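Local coordinates for protein putative cell surface hydrolase (Lactobacillus plantarum, PDB 3LP5) that is of unknown specific function but, as an alpha/beta-hydrolase family member thought to sit at the cell surface, probably hydrolyses a substrate not yet identified, at residues 10-20 / 105-113; 181-192 / 204-213. One frame throughout, in Å; residues are numbered along the deposited sequence.

Contact 1 (10-20 / 105-113); sequences VPGSSASQNRF and HSNGGLIWT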
ATOM      1  N   VAL A  10       0.650   1.034   5.111  1.00 13.61           N
ATOM      2  CA  VAL A  10       0.603   2.496   5.232  1.00 12.62           C
ATOM      3  C   VAL A  10      -0.756   2.943   4.782  1.00 13.98           C
ATOM      4  O   VAL A  10      -1.177   2.686   3.636  1.00 14.08           O
ATOM      5  CB  VAL A  10       1.649   3.215   4.309  1.00 13.54           C
ATOM      6  CG1 VAL A  10       1.515   4.756   4.444  1.00 10.88           C
ATOM      7  CG2 VAL A  10       3.088   2.790   4.696  1.00 13.96           C
ATOM      8  N   PRO A  11      -1.476   3.580   5.686  1.00 13.28           N
ATOM      9  CA  PRO A  11      -2.833   3.938   5.382  1.00 13.93           C
ATOM     10  C   PRO A  11      -2.893   5.354   4.767  1.00 13.75           C
ATOM     11  O   PRO A  11      -1.867   5.930   4.479  1.00 13.41           O
ATOM     12  CB  PRO A  11      -3.506   3.866   6.765  1.00 12.97           C
ATOM     13  CG  PRO A  11      -2.421   4.471   7.706  1.00 13.69           C
ATOM     14  CD  PRO A  11      -1.100   3.888   7.082  1.00 13.41           C
ATOM     15  N   GLY A  12      -4.084   5.852   4.481  1.00 15.18           N
ATOM     16  CA  GLY A  12      -4.291   7.152   3.858  1.00 16.86           C
ATOM     17  C   GLY A  12      -4.821   8.179   4.849  1.00 18.76           C
ATOM     18  O   GLY A  12      -4.482   8.160   6.028  1.00 18.08           O
ATOM     19  N   SER A  13      -5.685   9.067   4.382  1.00 20.05           N
ATOM     20  CA  SER A  13      -6.227  10.108   5.244  1.00 21.40           C
ATOM     21  C   SER A  13      -7.328   9.612   6.187  1.00 20.66           C
ATOM     22  O   SER A  13      -7.777   8.462   6.089  1.00 20.22           O
ATOM     23  CB  SER A  13      -6.744  11.236   4.368  1.00 22.06           C
ATOM     24  OG  SER A  13      -7.780  10.753   3.541  1.00 27.26           O
ATOM     25  N   SER A  14      -7.770  10.464   7.101  1.00 20.04           N
ATOM     26  CA  SER A  14      -8.691   9.978   8.112  1.00 21.07           C
ATOM     27  C   SER A  14     -10.072   9.494   7.617  1.00 21.05           C
ATOM     28  O   SER A  14     -10.657   8.612   8.252  1.00 20.51           O
ATOM     29  CB  SER A  14      -8.794  10.899   9.342  1.00 21.66           C
ATOM     30  OG  SER A  14      -9.491  12.071   9.036  1.00 25.69           O
ATOM     31  N   ALA A  15     -10.570  10.054   6.507  1.00 21.53           N
ATOM     32  CA  ALA A  15     -11.808   9.562   5.862  1.00 23.27           C
ATOM     33  C   ALA A  15     -11.746   8.048   5.580  1.00 23.93           C
ATOM     34  O   ALA A  15     -12.746   7.352   5.680  1.00 24.36           O
ATOM     35  CB  ALA A  15     -12.102  10.336   4.556  1.00 23.32           C
ATOM     36  N   SER A  16     -10.570   7.538   5.273  1.00 23.50           N
ATOM     37  CA  SER A  16     -10.454   6.136   4.910  1.00 24.56           C
ATOM     38  C   SER A  16      -9.908   5.258   6.063  1.00 24.35           C
ATOM     39  O   SER A  16      -9.727   4.013   5.885  1.00 24.94           O
ATOM     40  CB  SER A  16      -9.616   6.013   3.601  1.00 25.21           C
ATOM     41  OG  SER A  16      -8.288   6.480   3.775  1.00 26.41           O
ATOM     42  N   GLN A  17      -9.736   5.864   7.256  1.00 23.21           N
ATOM     43  CA  GLN A  17      -9.220   5.136   8.457  1.00 22.89           C
ATOM     44  C   GLN A  17     -10.079   3.924   8.929  1.00 21.31           C
ATOM     45  O   GLN A  17      -9.526   2.878   9.290  1.00 20.44           O
ATOM     46  CB  GLN A  17      -8.915   6.071   9.653  1.00 22.76           C
ATOM     47  CG  GLN A  17      -7.939   5.508  10.713  1.00 23.35           C
ATOM     48  CD  GLN A  17      -6.558   5.205  10.108  1.00 29.90           C
ATOM     49  OE1 GLN A  17      -5.931   6.077   9.471  1.00 28.16           O
ATOM     50  NE2 GLN A  17      -6.099   3.947  10.259  1.00 28.66           N
ATOM     51  N   ASN A  18     -11.399   4.077   8.973  1.00 21.18           N
ATOM     52  CA  ASN A  18     -12.275   2.977   9.380  1.00 21.31           C
ATOM     53  C   ASN A  18     -12.064   1.729   8.489  1.00 20.99           C
ATOM     54  O   ASN A  18     -11.927   0.596   9.025  1.00 20.99           O
ATOM     55  CB  ASN A  18     -13.771   3.395   9.417  1.00 21.17           C
ATOM     56  CG  ASN A  18     -14.210   4.010  10.794  1.00 24.23           C
ATOM     57  OD1 ASN A  18     -15.278   4.689  10.908  1.00 24.66           O
ATOM     58  ND2 ASN A  18     -13.410   3.761  11.833  1.00 21.70           N
ATOM     59  N   ARG A  19     -12.035   1.934   7.155  1.00 20.01           N
ATOM     60  CA  ARG A  19     -11.766   0.846   6.229  1.00 18.77           C
ATOM     61  C   ARG A  19     -10.424   0.186   6.547  1.00 18.29           C
ATOM     62  O   ARG A  19     -10.342  -1.044   6.720  1.00 16.42           O
ATOM     63  CB  ARG A  19     -11.794   1.288   4.768  1.00 18.39           C
ATOM     64  CG  ARG A  19     -11.732   0.083   3.857  1.00 21.14           C
ATOM     65  CD  ARG A  19     -11.342   0.389   2.412  1.00 26.02           C
ATOM     66  NE  ARG A  19     -12.319   1.216   1.699  1.00 26.21           N
ATOM     67  CZ  ARG A  19     -13.331   0.730   1.000  1.00 28.48           C
ATOM     68  NH1 ARG A  19     -13.555  -0.584   0.908  1.00 31.35           N
ATOM     69  NH2 ARG A  19     -14.145   1.553   0.398  1.00 28.86           N
ATOM     70  N   PHE A  20      -9.365   0.989   6.619  1.00 18.31           N
ATOM     71  CA  PHE A  20      -8.033   0.445   6.991  1.00 18.54           C
ATOM     72  C   PHE A  20      -8.057  -0.436   8.252  1.00 18.71           C
ATOM     73  O   PHE A  20      -7.577  -1.582   8.215  1.00 17.73           O
ATOM     74  CB  PHE A  20      -7.010   1.561   7.113  1.00 19.15           C
ATOM     75  CG  PHE A  20      -5.579   1.090   7.258  1.00 16.46           C
ATOM     76  CD1 PHE A  20      -4.849   0.670   6.137  1.00 19.30           C
ATOM     77  CD2 PHE A  20      -4.971   1.090   8.505  1.00 20.92           C
ATOM     78  CE1 PHE A  20      -3.522   0.282   6.248  1.00 21.74           C
ATOM     79  CE2 PHE A  20      -3.635   0.692   8.688  1.00 19.80           C
ATOM     80  CZ  PHE A  20      -2.882   0.280   7.540  1.00 21.46           C
ATOM     81  N   HIS A 105      -2.770   1.822   1.431  1.00 13.41           N
ATOM     82  CA  HIS A 105      -4.183   2.070   1.244  1.00 13.82           C
ATOM     83  C   HIS A 105      -4.391   3.527   0.900  1.00 13.41           C
ATOM     84  O   HIS A 105      -3.866   4.415   1.567  1.00 12.25           O
ATOM     85  CB  HIS A 105      -4.992   1.690   2.503  1.00 14.49           C
ATOM     86  CG  HIS A 105      -6.459   1.935   2.353  1.00 20.44           C
ATOM     87  ND1 HIS A 105      -7.224   2.506   3.341  1.00 23.71           N
ATOM     88  CD2 HIS A 105      -7.303   1.706   1.310  1.00 26.97           C
ATOM     89  CE1 HIS A 105      -8.475   2.624   2.925  1.00 29.00           C
ATOM     90  NE2 HIS A 105      -8.553   2.145   1.692  1.00 30.53           N
ATOM     91  N   SER A 106      -5.142   3.777  -0.169  1.00 13.68           N
ATOM     92  CA  SER A 106      -5.510   5.154  -0.514  1.00 14.38           C
ATOM     93  C   SER A 106      -4.204   5.950  -0.726  1.00 13.83           C
ATOM     94  O   SER A 106      -3.346   5.471  -1.435  1.00 13.36           O
ATOM     95  CB  SER A 106      -6.432   5.731   0.590  1.00 15.84           C
ATOM     96  OG  SER A 106      -6.682   7.128   0.407  1.00 21.20           O
ATOM     97  N   ASN A 107      -4.016   7.117  -0.109  1.00 14.40           N
ATOM     98  CA  ASN A 107      -2.740   7.852  -0.263  1.00 13.81           C
ATOM     99  C   ASN A 107      -1.532   7.035   0.164  1.00 12.76           C
ATOM    100  O   ASN A 107      -0.400   7.280  -0.262  1.00 12.52           O
ATOM    101  CB  ASN A 107      -2.772   9.109   0.581  1.00 14.23           C
ATOM    102  CG  ASN A 107      -3.707  10.183   0.025  1.00 18.51           C
ATOM    103  OD1 ASN A 107      -4.175  10.102  -1.079  1.00 17.54           O
ATOM    104  ND2 ASN A 107      -3.992  11.181   0.838  1.00 23.60           N
ATOM    105  N   GLY A 108      -1.735   6.046   1.009  1.00 12.86           N
ATOM    106  CA  GLY A 108      -0.610   5.172   1.399  1.00 11.40           C
ATOM    107  C   GLY A 108       0.096   4.567   0.185  1.00 12.01           C
ATOM    108  O   GLY A 108       1.331   4.352   0.191  1.00 10.65           O
ATOM    109  N   GLY A 109      -0.657   4.314  -0.886  1.00 10.20           N
ATOM    110  CA  GLY A 109      -0.041   3.708  -2.093  1.00 11.14           C
ATOM    111  C   GLY A 109       0.907   4.699  -2.784  1.00 12.11           C
ATOM    112  O   GLY A 109       1.941   4.308  -3.324  1.00 11.83           O
ATOM    113  N   LEU A 110       0.509   5.984  -2.822  1.00 12.10           N
ATOM    114  CA  LEU A 110       1.366   7.058  -3.336  1.00 12.26           C
ATOM    115  C   LEU A 110       2.595   7.306  -2.459  1.00 11.62           C
ATOM    116  O   LEU A 110       3.761   7.514  -2.960  1.00 12.61           O
ATOM    117  CB  LEU A 110       0.568   8.399  -3.421  1.00 12.15           C
ATOM    118  CG  LEU A 110      -0.859   8.358  -3.966  1.00 13.66           C
ATOM    119  CD1 LEU A 110      -1.378   9.806  -4.265  1.00 12.21           C
ATOM    120  CD2 LEU A 110      -0.877   7.496  -5.224  1.00 13.18           C
ATOM    121  N   ILE A 111       2.355   7.360  -1.161  1.00 10.00           N
ATOM    122  CA  ILE A 111       3.487   7.445  -0.197  1.00 11.47           C
ATOM    123  C   ILE A 111       4.510   6.320  -0.419  1.00  9.35           C
ATOM    124  O   ILE A 111       5.728   6.593  -0.607  1.00 10.04           O
ATOM    125  CB  ILE A 111       2.997   7.499   1.226  1.00  9.70           C
ATOM    126  CG1 ILE A 111       2.082   8.702   1.392  1.00 10.47           C
ATOM    127  CG2 ILE A 111       4.239   7.536   2.231  1.00 10.80           C
ATOM    128  CD1 ILE A 111       1.101   8.643   2.651  1.00  9.84           C
ATOM    129  N   TRP A 112       4.031   5.071  -0.482  1.00  9.79           N
ATOM    130  CA  TRP A 112       4.916   3.929  -0.791  1.00 10.18           C
ATOM    131  C   TRP A 112       5.602   4.149  -2.120  1.00 10.12           C
ATOM    132  O   TRP A 112       6.806   3.927  -2.226  1.00 10.38           O
ATOM    133  CB  TRP A 112       4.187   2.542  -0.893  1.00 10.17           C
ATOM    134  CG  TRP A 112       4.175   1.793   0.325  1.00 10.41           C
ATOM    135  CD1 TRP A 112       3.048   1.438   1.075  1.00 11.42           C
ATOM    136  CD2 TRP A 112       5.317   1.344   1.079  1.00 13.30           C
ATOM    137  NE1 TRP A 112       3.443   0.739   2.199  1.00 12.77           N
ATOM    138  CE2 TRP A 112       4.820   0.712   2.249  1.00 12.11           C
ATOM    139  CE3 TRP A 112       6.713   1.372   0.855  1.00 12.10           C
ATOM    140  CZ2 TRP A 112       5.673   0.116   3.210  1.00 11.51           C
ATOM    141  CZ3 TRP A 112       7.570   0.791   1.830  1.00 11.30           C
ATOM    142  CH2 TRP A 112       7.037   0.177   2.986  1.00 11.20           C
ATOM    143  N   THR A 113       4.859   4.616  -3.134  1.00  9.48           N
ATOM    144  CA  THR A 113       5.510   4.677  -4.449  1.00 10.81           C
ATOM    145  C   THR A 113       6.680   5.646  -4.470  1.00 10.27           C
ATOM    146  O   THR A 113       7.701   5.416  -5.116  1.00 12.18           O
ATOM    147  CB  THR A 113       4.494   5.098  -5.591  1.00 10.58           C
ATOM    148  OG1 THR A 113       3.430   4.135  -5.642  1.00 11.19           O
ATOM    149  CG2 THR A 113       5.168   5.096  -6.930  1.00  9.39           C
TER
HETATM  150  O   HOH W   1      -6.573   4.559   4.862  1.00 23.13           O
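The imidazole of His-105 packs against Ser-16, Arg-19 and Phe-20. Its CG stands anti to the backbone N (chi1 180°), which carries the imidazole to the start of helix 17-30. Ser-16 O lies at the edge of the ring, in its plane, 3.5 Å from His-105 CE1. Arg-19 crosses the histidine at about a right angle and brings CD to 3.4 Å from His-105 NE2. Its guanidinium runs on to Thr-212 O, while NE is buried without a partner. Phe-20 runs antiparallel to the histidine side chain, with CD1 3.8 Å from His-105 CB. Pro-11 CB sits over the centre of the Phe-20 ring.

This is the junction of strand 99-105 and helix 107-118 in an alpha/beta-hydrolase fold. Gly-104, Ser-106 and Gly-108 fit the GxSxG nucleophile elbow, and Ser-106, with its positive phi of 59°, has the strained backbone of that turn. Ser-106 is thus probably the nucleophile. Gly-12 and Gly-108 let the backbones close up: a side chain on either would clash with the opposite segment.

A water joins both sides. It accepts from Gly-12 N at 2.8 Å and is hydrogen-bonded to Ser-16 OG and to His-105 ND1, the latter at 2.6 Å. One direct hydrogen bond spans the segments, from His-105 N to Val-10 O at 2.9 Å, nearly straight at 166°. Beyond it, Val-10 CG2 approaches the indole of Trp-112 obliquely, 3.3 Å from NE1, and Val-10 CG1 packs more loosely against Ile-111 CD1.

Contact 2 (181-192 / 204-213); sequences GTVPYNSVNYGK and EITVTGANTA
Residues 181-183 and 211-213 meet as a single beta bridge between two loops of the alpha/beta-hydrolase fold. The second loop follows 201-206, an edge strand of the central sheet. Thr-182 is bridged to Thr-212. Ala-213 N donates to Gly-181 O at 2.6 Å, from above the carbonyl plane. Val-183 N donates to Asn-211 O at 3.1 Å. The CA of Thr-182 adds a CA-H...O contact to the same Asn-211 oxygen. The two threonines lie side by side and point the same way, with their CG2 methyls 3.8 Å apart.

Asn-211 carries much of the contact. Its CG is anti to the carbonyl carbon (chi1 -71°), and the amide reaches past Val-183 toward the start of helix 185-188. Val-183 crosses it at about a right angle, and Val-188 CG2 lies 4.0 Å from Asn-211 OD1. That oxygen accepts from Gly-173 N, just beyond strand 167-172. An alanine here is likely to leave Gly-173 N without this acceptor and to open a gap beside Val-183 and Val-188. Asn-211 sits inside a type I turn from Gly-209 to Thr-212, where Thr-212 N and OG1 both donate to Gly-209 O, OG1 at 2.6 Å in the carbonyl plane.

At the other end water carries part of the contact. Lys-192 crosses Glu-204 obliquely, with NZ 4.3 Å from OE2, beyond salt-bridge range. Asn-189 CB sits above one face of the Tyr-185 ring, near its rim. A water in the plane of that ring is bound to Tyr-185 OH at 2.8 Å and donates a weak hydrogen bond to Glu-204 OE1.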
ATOM      1  N   GLY A 181     -15.849  10.796   0.894  1.00 45.77           N
ATOM      2  CA  GLY A 181     -14.513  10.769   0.281  1.00 41.56           C
ATOM      3  C   GLY A 181     -14.585   9.695  -0.806  1.00 39.01           C
ATOM      4  O   GLY A 181     -15.095   8.573  -0.538  1.00 39.37           O
ATOM      5  N   THR A 182     -14.187  10.044  -2.036  1.00 33.87           N
ATOM      6  CA  THR A 182     -13.929   9.025  -3.061  1.00 29.33           C
ATOM      7  C   THR A 182     -12.894   9.550  -4.086  1.00 25.72           C
ATOM      8  O   THR A 182     -12.763  10.742  -4.294  1.00 24.79           O
ATOM      9  CB  THR A 182     -15.253   8.283  -3.677  1.00 30.43           C
ATOM     10  OG1 THR A 182     -15.527   8.648  -5.040  1.00 33.93           O
ATOM     11  CG2 THR A 182     -16.513   8.358  -2.797  1.00 25.53           C
ATOM     12  N   VAL A 183     -12.124   8.659  -4.677  1.00 22.37           N
ATOM     13  CA  VAL A 183     -11.162   9.030  -5.697  1.00 19.20           C
ATOM     14  C   VAL A 183     -11.738   8.484  -7.042  1.00 18.59           C
ATOM     15  O   VAL A 183     -12.352   7.413  -7.071  1.00 16.43           O
ATOM     16  CB  VAL A 183      -9.775   8.424  -5.399  1.00 18.90           C
ATOM     17  CG1 VAL A 183      -9.245   8.962  -4.078  1.00 21.66           C
ATOM     18  CG2 VAL A 183      -9.838   6.921  -5.302  1.00 17.33           C
ATOM     19  N   PRO A 184     -11.536   9.228  -8.151  1.00 18.02           N
ATOM     20  CA  PRO A 184     -12.083   8.732  -9.414  1.00 17.24           C
ATOM     21  C   PRO A 184     -11.253   7.625  -9.998  1.00 16.44           C
ATOM     22  O   PRO A 184     -10.001   7.611  -9.875  1.00 16.60           O
ATOM     23  CB  PRO A 184     -12.064   9.945 -10.331  1.00 16.55           C
ATOM     24  CG  PRO A 184     -11.358  10.962  -9.666  1.00 18.60           C
ATOM     25  CD  PRO A 184     -11.063  10.614  -8.251  1.00 17.29           C
ATOM     26  N   TYR A 185     -11.952   6.709 -10.640  1.00 15.66           N
ATOM     27  CA  TYR A 185     -11.321   5.631 -11.356  1.00 15.59           C
ATOM     28  C   TYR A 185     -10.242   6.150 -12.323  1.00 13.55           C
ATOM     29  O   TYR A 185      -9.173   5.578 -12.384  1.00 12.82           O
ATOM     30  CB  TYR A 185     -12.362   4.778 -12.093  1.00 17.71           C
ATOM     31  CG  TYR A 185     -11.655   3.844 -13.011  1.00 22.13           C
ATOM     32  CD1 TYR A 185     -10.953   2.749 -12.491  1.00 25.98           C
ATOM     33  CD2 TYR A 185     -11.553   4.127 -14.382  1.00 24.72           C
ATOM     34  CE1 TYR A 185     -10.252   1.870 -13.326  1.00 30.17           C
ATOM     35  CE2 TYR A 185     -10.810   3.276 -15.234  1.00 28.92           C
ATOM     36  CZ  TYR A 185     -10.175   2.145 -14.690  1.00 29.40           C
ATOM     37  OH  TYR A 185      -9.450   1.298 -15.474  1.00 29.30           O
ATOM     38  N   ASN A 186     -10.500   7.256 -13.034  1.00 12.80           N
ATOM     39  CA  ASN A 186      -9.513   7.823 -13.993  1.00 12.47           C
ATOM     40  C   ASN A 186      -8.199   8.205 -13.345  1.00 12.02           C
ATOM     41  O   ASN A 186      -7.143   8.055 -13.954  1.00 12.90           O
ATOM     42  CB  ASN A 186     -10.075   9.022 -14.781  1.00 12.20           C
ATOM     43  CG  ASN A 186     -11.144   8.603 -15.799  1.00 14.48           C
ATOM     44  OD1 ASN A 186     -11.299   7.432 -16.096  1.00 14.67           O
ATOM     45  ND2 ASN A 186     -11.871   9.552 -16.324  1.00 16.15           N
ATOM     46  N   SER A 187      -8.238   8.653 -12.096  1.00  9.76           N
ATOM     47  CA  SER A 187      -7.008   8.964 -11.346  1.00 10.28           C
ATOM     48  C   SER A 187      -6.252   7.678 -10.876  1.00  9.88           C
ATOM     49  O   SER A 187      -5.077   7.546 -11.088  1.00 11.61           O
ATOM     50  CB  SER A 187      -7.379   9.870 -10.144  1.00  8.63           C
ATOM     51  OG  SER A 187      -6.271  10.039  -9.263  1.00 11.67           O
ATOM     52  N   VAL A 188      -6.944   6.717 -10.272  1.00 11.00           N
ATOM     53  CA  VAL A 188      -6.317   5.433  -9.864  1.00 11.54           C
ATOM     54  C   VAL A 188      -5.661   4.773 -11.069  1.00 12.09           C
ATOM     55  O   VAL A 188      -4.601   4.202 -10.944  1.00 12.99           O
ATOM     56  CB  VAL A 188      -7.355   4.493  -9.261  1.00 11.36           C
ATOM     57  CG1 VAL A 188      -6.702   3.150  -8.781  1.00 12.30           C
ATOM     58  CG2 VAL A 188      -8.003   5.184  -8.078  1.00 12.33           C
ATOM     59  N   ASN A 189      -6.295   4.891 -12.235  1.00 11.17           N
ATOM     60  CA  ASN A 189      -5.807   4.256 -13.442  1.00 12.61           C
ATOM     61  C   ASN A 189      -4.454   4.815 -13.950  1.00 11.06           C
ATOM     62  O   ASN A 189      -3.780   4.142 -14.698  1.00 12.07           O
ATOM     63  CB  ASN A 189      -6.861   4.383 -14.544  1.00 12.38           C
ATOM     64  CG  ASN A 189      -6.606   3.426 -15.695  1.00 19.37           C
ATOM     65  OD1 ASN A 189      -6.356   2.228 -15.494  1.00 23.32           O
ATOM     66  ND2 ASN A 189      -6.632   3.948 -16.903  1.00 21.13           N
ATOM     67  N   TYR A 190      -4.052   6.010 -13.518  1.00 10.10           N
ATOM     68  CA  TYR A 190      -2.731   6.552 -13.908  1.00 10.74           C
ATOM     69  C   TYR A 190      -1.562   5.719 -13.319  1.00  9.61           C
ATOM     70  O   TYR A 190      -0.412   5.809 -13.752  1.00 11.21           O
ATOM     71  CB  TYR A 190      -2.601   8.028 -13.486  1.00  8.67           C
ATOM     72  CG  TYR A 190      -3.199   9.030 -14.447  1.00  9.12           C
ATOM     73  CD1 TYR A 190      -4.543   8.983 -14.779  1.00  9.47           C
ATOM     74  CD2 TYR A 190      -2.428  10.132 -14.919  1.00 12.99           C
ATOM     75  CE1 TYR A 190      -5.098   9.963 -15.658  1.00 10.47           C
ATOM     76  CE2 TYR A 190      -2.967  11.097 -15.754  1.00 13.13           C
ATOM     77  CZ  TYR A 190      -4.300  11.010 -16.122  1.00 11.88           C
ATOM     78  OH  TYR A 190      -4.844  12.009 -16.925  1.00 10.25           O
ATOM     79  N   GLY A 191      -1.890   4.878 -12.351  1.00 11.22           N
ATOM     80  CA  GLY A 191      -0.941   3.868 -11.780  1.00 10.72           C
ATOM     81  C   GLY A 191      -0.191   3.102 -12.880  1.00 11.94           C
ATOM     82  O   GLY A 191       1.045   2.912 -12.774  1.00 12.42           O
ATOM     83  N   LYS A 192      -0.895   2.684 -13.934  1.00 10.40           N
ATOM     84  CA  LYS A 192      -0.266   1.865 -14.968  1.00 10.43           C
ATOM     85  C   LYS A 192       0.849   2.608 -15.717  1.00 11.34           C
ATOM     86  O   LYS A 192       1.816   1.984 -16.170  1.00 11.18           O
ATOM     87  CB  LYS A 192      -1.301   1.350 -15.938  1.00 10.29           C
ATOM     88  CG  LYS A 192      -1.749   2.444 -16.878  1.00 12.50           C
ATOM     89  CD  LYS A 192      -3.067   2.172 -17.701  1.00 16.64           C
ATOM     90  CE  LYS A 192      -3.292   0.737 -18.033  1.00 22.99           C
ATOM     91  NZ  LYS A 192      -4.234   0.622 -19.245  1.00 25.16           N
ATOM     92  N   GLU A 204      -3.670  -5.146 -12.450  1.00 16.07           N
ATOM     93  CA  GLU A 204      -4.822  -4.385 -12.026  1.00 17.39           C
ATOM     94  C   GLU A 204      -5.933  -5.322 -11.663  1.00 16.84           C
ATOM     95  O   GLU A 204      -6.194  -6.296 -12.382  1.00 15.05           O
ATOM     96  CB  GLU A 204      -5.311  -3.453 -13.149  1.00 18.11           C
ATOM     97  CG  GLU A 204      -4.161  -2.592 -13.660  1.00 24.44           C
ATOM     98  CD  GLU A 204      -4.502  -1.870 -14.974  1.00 33.03           C
ATOM     99  OE1 GLU A 204      -5.205  -0.850 -14.884  1.00 36.93           O
ATOM    100  OE2 GLU A 204      -4.076  -2.330 -16.069  1.00 34.74           O
ATOM    101  N   ILE A 205      -6.621  -4.990 -10.562  1.00 17.99           N
ATOM    102  CA  ILE A 205      -7.703  -5.832 -10.021  1.00 16.58           C
ATOM    103  C   ILE A 205      -8.841  -4.897  -9.720  1.00 17.32           C
ATOM    104  O   ILE A 205      -8.615  -3.847  -9.141  1.00 16.59           O
ATOM    105  CB  ILE A 205      -7.274  -6.592  -8.703  1.00 17.27           C
ATOM    106  CG1 ILE A 205      -6.092  -7.512  -8.963  1.00 16.07           C
ATOM    107  CG2 ILE A 205      -8.476  -7.409  -8.086  1.00 15.84           C
ATOM    108  CD1 ILE A 205      -5.296  -7.972  -7.725  1.00 14.37           C
ATOM    109  N   THR A 206     -10.077  -5.283 -10.083  1.00 16.52           N
ATOM    110  CA  THR A 206     -11.235  -4.489  -9.745  1.00 17.45           C
ATOM    111  C   THR A 206     -11.950  -5.033  -8.519  1.00 16.48           C
ATOM    112  O   THR A 206     -12.207  -6.231  -8.401  1.00 16.64           O
ATOM    113  CB  THR A 206     -12.255  -4.395 -10.929  1.00 17.66           C
ATOM    114  OG1 THR A 206     -11.550  -4.031 -12.107  1.00 23.27           O
ATOM    115  CG2 THR A 206     -13.275  -3.323 -10.671  1.00 18.32           C
ATOM    116  N   VAL A 207     -12.287  -4.125  -7.612  1.00 16.82           N
ATOM    117  CA  VAL A 207     -13.200  -4.400  -6.517  1.00 16.40           C
ATOM    118  C   VAL A 207     -14.197  -3.256  -6.517  1.00 17.31           C
ATOM    119  O   VAL A 207     -13.819  -2.086  -6.304  1.00 15.79           O
ATOM    120  CB  VAL A 207     -12.447  -4.460  -5.136  1.00 16.31           C
ATOM    121  CG1 VAL A 207     -13.416  -4.565  -3.965  1.00 14.86           C
ATOM    122  CG2 VAL A 207     -11.513  -5.636  -5.133  1.00 16.16           C
ATOM    123  N   THR A 208     -15.486  -3.590  -6.671  1.00 18.12           N
ATOM    124  CA  THR A 208     -16.441  -2.514  -6.849  1.00 19.24           C
ATOM    125  C   THR A 208     -16.624  -1.812  -5.522  1.00 17.72           C
ATOM    126  O   THR A 208     -16.686  -2.472  -4.508  1.00 17.22           O
ATOM    127  CB  THR A 208     -17.770  -2.991  -7.461  1.00 20.81           C
ATOM    128  OG1 THR A 208     -18.484  -3.750  -6.480  1.00 24.54           O
ATOM    129  CG2 THR A 208     -17.515  -3.857  -8.695  1.00 21.06           C
ATOM    130  N   GLY A 209     -16.612  -0.476  -5.517  1.00 16.29           N
ATOM    131  CA  GLY A 209     -16.688   0.275  -4.284  1.00 14.66           C
ATOM    132  C   GLY A 209     -15.369   0.597  -3.613  1.00 14.24           C
ATOM    133  O   GLY A 209     -15.346   1.377  -2.646  1.00 15.36           O
ATOM    134  N   ALA A 210     -14.259   0.039  -4.107  1.00 13.59           N
ATOM    135  CA  ALA A 210     -12.950   0.216  -3.440  1.00 12.70           C
ATOM    136  C   ALA A 210     -12.482   1.663  -3.466  1.00 13.33           C
ATOM    137  O   ALA A 210     -11.670   2.050  -2.627  1.00 13.00           O
ATOM    138  CB  ALA A 210     -11.841  -0.727  -3.990  1.00 13.16           C
ATOM    139  N   ASN A 211     -13.034   2.488  -4.364  1.00 12.14           N
ATOM    140  CA  ASN A 211     -12.602   3.898  -4.460  1.00 14.36           C
ATOM    141  C   ASN A 211     -13.265   4.805  -3.404  1.00 14.86           C
ATOM    142  O   ASN A 211     -12.890   5.972  -3.297  1.00 14.04           O
ATOM    143  CB  ASN A 211     -12.946   4.487  -5.845  1.00 12.57           C
ATOM    144  CG  ASN A 211     -12.077   3.912  -6.964  1.00 16.02           C
ATOM    145  OD1 ASN A 211     -11.154   3.139  -6.718  1.00 15.66           O
ATOM    146  ND2 ASN A 211     -12.429   4.245  -8.207  1.00 12.16           N
ATOM    147  N   THR A 212     -14.306   4.295  -2.708  1.00 15.22           N
ATOM    148  CA  THR A 212     -15.046   5.117  -1.757  1.00 16.90           C
ATOM    149  C   THR A 212     -14.308   5.088  -0.448  1.00 17.88           C
ATOM    150  O   THR A 212     -13.668   4.076  -0.109  1.00 15.51           O
ATOM    151  CB  THR A 212     -16.484   4.563  -1.491  1.00 17.51           C
ATOM    152  OG1 THR A 212     -16.378   3.185  -1.073  1.00 20.90           O
ATOM    153  CG2 THR A 212     -17.294   4.616  -2.742  1.00 17.05           C
ATOM    154  N   ALA A 213     -14.407   6.190   0.284  1.00 19.98           N
ATOM    155  CA  ALA A 213     -13.820   6.318   1.629  1.00 22.51           C
ATOM    156  C   ALA A 213     -14.510   5.394   2.627  1.00 23.26           C
ATOM    157  O   ALA A 213     -13.863   4.679   3.378  1.00 24.03           O
ATOM    158  CB  ALA A 213     -13.942   7.768   2.110  1.00 22.74           C
TER
HETATM  159  O   HOH W   2      -8.483  -1.113 -14.425  1.00 31.54           O
HETATM  160  O   HOH W   3      -3.925   1.276 -13.774  1.00 31.71           O

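From the N terminus, strand 7-10 leads into segment 10-20, and contact 1 closes when the chain returns at 105-113. The 84 residues between include strands 37-42, 48-52 and 62-67 and helix 74-92. The chain then passes strands 127-134 and 167-172 before contact 2 opens at 181. Contact 2 closes a much shorter loop, only 11 residues between its segments, at the far edge of the sheet. The two are in series and neither nest nor cross. Their centres are about 13 Å apart, yet they touch: Arg-19 NH2 probably hydrogen-bonds to Thr-212 O, which ties helix 17-30 to the loop after strand 201-206.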